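Local coordinates for AA9 family lytic polysaccharide monooxygenase B (Heterobasidion irregulare TC 32-1, PDB 5NNS), which uses a copper ion and a reducing agent to break the glycosidic bonds of cellulose oxidatively, yielding C1-oxidised products, at residues 55-67 against 169-181. Residues are numbered along the deposited sequence; the frame is centred on the assembly and turned at random.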
loop_
_atom_site.group_PDB
_atom_site.type_symbol
_atom_site.label_atom_id
_atom_site.label_comp_id
_atom_site.label_asym_id
_atom_site.label_seq_id
_atom_site.Cartn_x
_atom_site.Cartn_y
_atom_site.Cartn_z
ATOM N N SER A 55 9.785 -12.900 2.330
ATOM C CA SER A 55 9.111 -13.966 1.612
ATOM C C SER A 55 8.950 -15.170 2.542
ATOM O O SER A 55 9.734 -15.348 3.469
ATOM C CB SER A 55 9.957 -14.357 0.401
ATOM O OG SER A 55 9.381 -15.415 -0.328
ATOM N N LEU A 56 7.936 -15.989 2.280
ATOM C CA LEU A 56 7.706 -17.222 3.041
ATOM C C LEU A 56 8.257 -18.487 2.355
ATOM O O LEU A 56 7.909 -19.603 2.750
ATOM C CB LEU A 56 6.208 -17.378 3.334
ATOM C CG LEU A 56 5.567 -16.239 4.134
ATOM C CD1 LEU A 56 4.065 -16.439 4.203
ATOM C CD2 LEU A 56 6.159 -16.153 5.531
ATOM N N GLY A 57 9.110 -18.318 1.343
ATOM C CA GLY A 57 9.775 -19.443 0.689
ATOM C C GLY A 57 8.801 -20.382 -0.001
ATOM O O GLY A 57 8.040 -19.960 -0.880
ATOM N N SER A 58 8.818 -21.651 0.404
ATOM C CA SER A 58 7.906 -22.661 -0.146
ATOM C C SER A 58 6.447 -22.453 0.296
ATOM O O SER A 58 5.529 -22.854 -0.421
ATOM C CB SER A 58 8.372 -24.067 0.238
ATOM O OG SER A 58 8.599 -24.151 1.631
ATOM N N ALA A 59 6.242 -21.835 1.463
ATOM C CA ALA A 59 4.895 -21.481 1.941
ATOM C C ALA A 59 4.317 -20.200 1.307
ATOM O O ALA A 59 3.140 -19.885 1.524
ATOM C CB ALA A 59 4.887 -21.361 3.461
ATOM N N GLN A 60 5.127 -19.470 0.532
ATOM C CA GLN A 60 4.692 -18.225 -0.102
ATOM C C GLN A 60 3.728 -18.519 -1.244
ATOM O O GLN A 60 4.064 -19.273 -2.155
ATOM C CB GLN A 60 5.902 -17.450 -0.641
ATOM C CG GLN A 60 5.595 -16.051 -1.173
ATOM C CD GLN A 60 5.091 -15.105 -0.098
ATOM O OE1 GLN A 60 5.710 -14.962 0.950
ATOM N NE2 GLN A 60 3.965 -14.454 -0.359
ATOM N N LYS A 61 2.539 -17.921 -1.189
ATOM C CA LYS A 61 1.548 -18.039 -2.259
ATOM C C LYS A 61 1.558 -16.787 -3.143
ATOM O O LYS A 61 2.175 -15.779 -2.794
ATOM C CB LYS A 61 0.148 -18.255 -1.674
ATOM C CG LYS A 61 0.030 -19.369 -0.629
ATOM C CD LYS A 61 -1.360 -20.015 -0.658
ATOM C CE LYS A 61 -1.765 -20.667 0.662
ATOM N NZ LYS A 61 -2.469 -19.739 1.601
ATOM N N SER A 62 0.897 -16.883 -4.299
ATOM C CA SER A 62 0.595 -15.735 -5.172
ATOM C C SER A 62 -0.858 -15.838 -5.662
ATOM O O SER A 62 -1.333 -16.931 -5.956
ATOM C CB SER A 62 1.530 -15.689 -6.390
ATOM O OG SER A 62 2.876 -15.427 -6.032
ATOM N N ALA A 63 -1.553 -14.705 -5.756
ATOM C CA ALA A 63 -2.934 -14.677 -6.242
ATOM C C ALA A 63 -2.934 -14.424 -7.739
ATOM O O ALA A 63 -2.401 -13.415 -8.195
ATOM C CB ALA A 63 -3.727 -13.598 -5.530
ATOM N N THR A 64 -3.520 -15.345 -8.503
ATOM C CA THR A 64 -3.676 -15.156 -9.945
ATOM C C THR A 64 -4.954 -14.377 -10.215
ATOM O O THR A 64 -6.027 -14.773 -9.758
ATOM C CB THR A 64 -3.701 -16.493 -10.700
ATOM O OG1 THR A 64 -2.544 -17.254 -10.338
ATOM C CG2 THR A 64 -3.699 -16.264 -12.210
ATOM N N VAL A 65 -4.823 -13.263 -10.942
ATOM C CA VAL A 65 -5.940 -12.360 -11.253
ATOM C C VAL A 65 -5.750 -11.725 -12.627
ATOM O O VAL A 65 -4.626 -11.448 -13.037
ATOM C CB VAL A 65 -6.107 -11.228 -10.195
ATOM C CG1 VAL A 65 -6.636 -11.785 -8.885
ATOM C CG2 VAL A 65 -4.808 -10.467 -9.947
ATOM N N ALA A 66 -6.851 -11.491 -13.335
ATOM C CA ALA A 66 -6.798 -10.798 -14.620
ATOM C C ALA A 66 -6.552 -9.314 -14.387
ATOM O O ALA A 66 -6.958 -8.758 -13.359
ATOM C CB ALA A 66 -8.092 -10.993 -15.395
ATOM N N ALA A 67 -5.868 -8.678 -15.333
ATOM C CA ALA A 67 -5.752 -7.232 -15.344
ATOM C C ALA A 67 -7.164 -6.720 -15.588
ATOM O O ALA A 67 -7.883 -7.283 -16.412
ATOM C CB ALA A 67 -4.791 -6.775 -16.435
ATOM N N GLU A 169 1.635 -2.928 3.597
ATOM C CA GLU A 169 1.697 -4.383 3.405
ATOM C C GLU A 169 1.751 -4.712 1.921
ATOM O O GLU A 169 1.320 -3.913 1.088
ATOM C CB GLU A 169 0.511 -5.096 4.058
ATOM C CG GLU A 169 0.680 -5.383 5.541
ATOM C CD GLU A 169 0.458 -4.172 6.425
ATOM O OE1 GLU A 169 -0.546 -3.455 6.222
ATOM O OE2 GLU A 169 1.279 -3.948 7.343
ATOM N N CYS A 170 2.288 -5.893 1.615
ATOM C CA CYS A 170 2.468 -6.372 0.240
ATOM C C CYS A 170 1.837 -7.737 0.030
ATOM O O CYS A 170 1.873 -8.578 0.923
ATOM C CB CYS A 170 3.952 -6.475 -0.081
ATOM S SG CYS A 170 4.758 -4.873 -0.253
ATOM N N ALA A 171 1.279 -7.943 -1.161
ATOM C CA ALA A 171 0.736 -9.234 -1.589
ATOM C C ALA A 171 1.311 -9.588 -2.955
ATOM O O ALA A 171 1.481 -8.706 -3.796
ATOM C CB ALA A 171 -0.778 -9.165 -1.655
ATOM N N GLN A 172 1.612 -10.870 -3.173
ATOM C CA GLN A 172 2.132 -11.339 -4.467
ATOM C C GLN A 172 0.984 -11.686 -5.412
ATOM O O GLN A 172 0.057 -12.397 -5.028
ATOM C CB GLN A 172 3.059 -12.548 -4.287
ATOM C CG GLN A 172 4.333 -12.219 -3.522
ATOM C CD GLN A 172 5.385 -13.322 -3.530
ATOM O OE1 GLN A 172 6.389 -13.220 -2.835
ATOM N NE2 GLN A 172 5.168 -14.367 -4.318
ATOM N N LEU A 173 1.047 -11.171 -6.639
ATOM C CA LEU A 173 0.067 -11.486 -7.674
ATOM C C LEU A 173 0.734 -12.089 -8.906
ATOM O O LEU A 173 1.913 -11.843 -9.171
ATOM C CB LEU A 173 -0.694 -10.236 -8.116
ATOM C CG LEU A 173 -1.375 -9.356 -7.071
ATOM C CD1 LEU A 173 -1.987 -8.151 -7.767
ATOM C CD2 LEU A 173 -2.422 -10.132 -6.292
ATOM N N ILE A 174 -0.034 -12.885 -9.642
ATOM C CA ILE A 174 0.272 -13.236 -11.021
ATOM C C ILE A 174 -0.814 -12.564 -11.859
ATOM O O ILE A 174 -1.981 -12.939 -11.782
ATOM C CB ILE A 174 0.294 -14.767 -11.243
ATOM C CG1 ILE A 174 1.372 -15.416 -10.359
ATOM C CG2 ILE A 174 0.569 -15.089 -12.710
ATOM C CD1 ILE A 174 1.303 -16.930 -10.280
ATOM N N VAL A 175 -0.428 -11.548 -12.632
ATOM C CA VAL A 175 -1.361 -10.797 -13.465
ATOM C C VAL A 175 -1.415 -11.445 -14.843
ATOM O O VAL A 175 -0.382 -11.607 -15.491
ATOM C CB VAL A 175 -0.961 -9.307 -13.560
ATOM C CG1 VAL A 175 -1.855 -8.548 -14.531
ATOM C CG2 VAL A 175 -1.020 -8.665 -12.179
ATOM N N THR A 176 -2.620 -11.815 -15.275
ATOM C CA THR A 176 -2.841 -12.471 -16.566
ATOM C C THR A 176 -3.625 -11.543 -17.489
ATOM O O THR A 176 -4.206 -10.558 -17.037
ATOM C CB THR A 176 -3.622 -13.790 -16.393
ATOM O OG1 THR A 176 -4.948 -13.514 -15.920
ATOM C CG2 THR A 176 -2.912 -14.717 -15.406
ATOM N N GLY A 177 -3.640 -11.861 -18.781
ATOM C CA GLY A 177 -4.351 -11.053 -19.769
ATOM C C GLY A 177 -3.685 -9.702 -19.955
ATOM O O GLY A 177 -2.466 -9.626 -20.089
ATOM N N GLY A 178 -4.484 -8.638 -19.955
ATOM C CA GLY A 178 -3.974 -7.279 -20.100
ATOM C C GLY A 178 -3.840 -6.827 -21.539
ATOM O O GLY A 178 -4.368 -7.461 -22.446
ATOM N N GLU A 179 -3.148 -5.707 -21.734
ATOM C CA GLU A 179 -2.920 -5.121 -23.057
ATOM C C GLU A 179 -1.468 -4.645 -23.194
ATOM O O GLU A 179 -1.194 -3.690 -23.926
ATOM C CB GLU A 179 -3.884 -3.944 -23.303
ATOM C CG GLU A 179 -5.376 -4.268 -23.161
ATOM C CD GLU A 179 -6.276 -3.032 -23.176
ATOM O OE1 GLU A 179 -5.917 -2.010 -22.548
ATOM O OE2 GLU A 179 -7.359 -3.084 -23.805
ATOM N N GLY A 180 -0.544 -5.303 -22.485
ATOM C CA GLY A 180 0.888 -5.022 -22.587
ATOM C C GLY A 180 1.410 -3.655 -22.155
ATOM O O GLY A 180 2.574 -3.338 -22.411
ATOM N N ALA A 181 0.579 -2.853 -21.488
ATOM C CA ALA A 181 0.977 -1.509 -21.073
ATOM C C ALA A 181 1.835 -1.563 -19.805
ATOM O O ALA A 181 1.580 -2.369 -18.905
ATOM C CB ALA A 181 -0.248 -0.640 -20.852
HETATM O O HOH W 1 4.025 -13.517 -7.634
HETATM O O HOH W 2 -7.400 -8.107 -18.918
#
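A parallel pairing at the edge of the larger sheet of this AA9 beta-sandwich sets Ala-63 to Ala-66 beside Leu-173 to Thr-176. Five backbone bonds zip the strands together, starting with Ala-63 N to Gln-172 O (2.9 Å) and closing with Ala-67 N to Thr-176 O (3.0 Å). At the start of the ladder the side chain of Gln-172 reaches out, stretched past CG (chi2 -170°), and its NE2 donates to Ser-62 OG at 3.1 Å, the hydroxyl lying almost in the amide plane. That OG sits beside its own backbone N (chi1 -67°), where it also meets a water bound to Leu-173 O; the side chain of Ser-62 also lies about 3 Å from a bound sodium ion. Gln-60 meets Gln-172 from the other segment, CG 3.4 Å from Gln-172 OE1, the two amide planes 26° apart. Gln-172 also bonds Arg-31 through OE1 and Thr-97 through NE2, so a leucine in its place would probably leave Ser-62, Arg-31 and Thr-97 without this shared amide partner. On the outer face, Thr-64 CG2 meets Thr-176 CG2 at 3.6 Å. On the other, Ala-63 CB touches Leu-173 CD2 at 3.8 Å, and both residues, with Val-65, pack on Leu-9 of strand 4-9 in the facing sheet, while strand 147-157 flanks 165-176 across from strand 63-66.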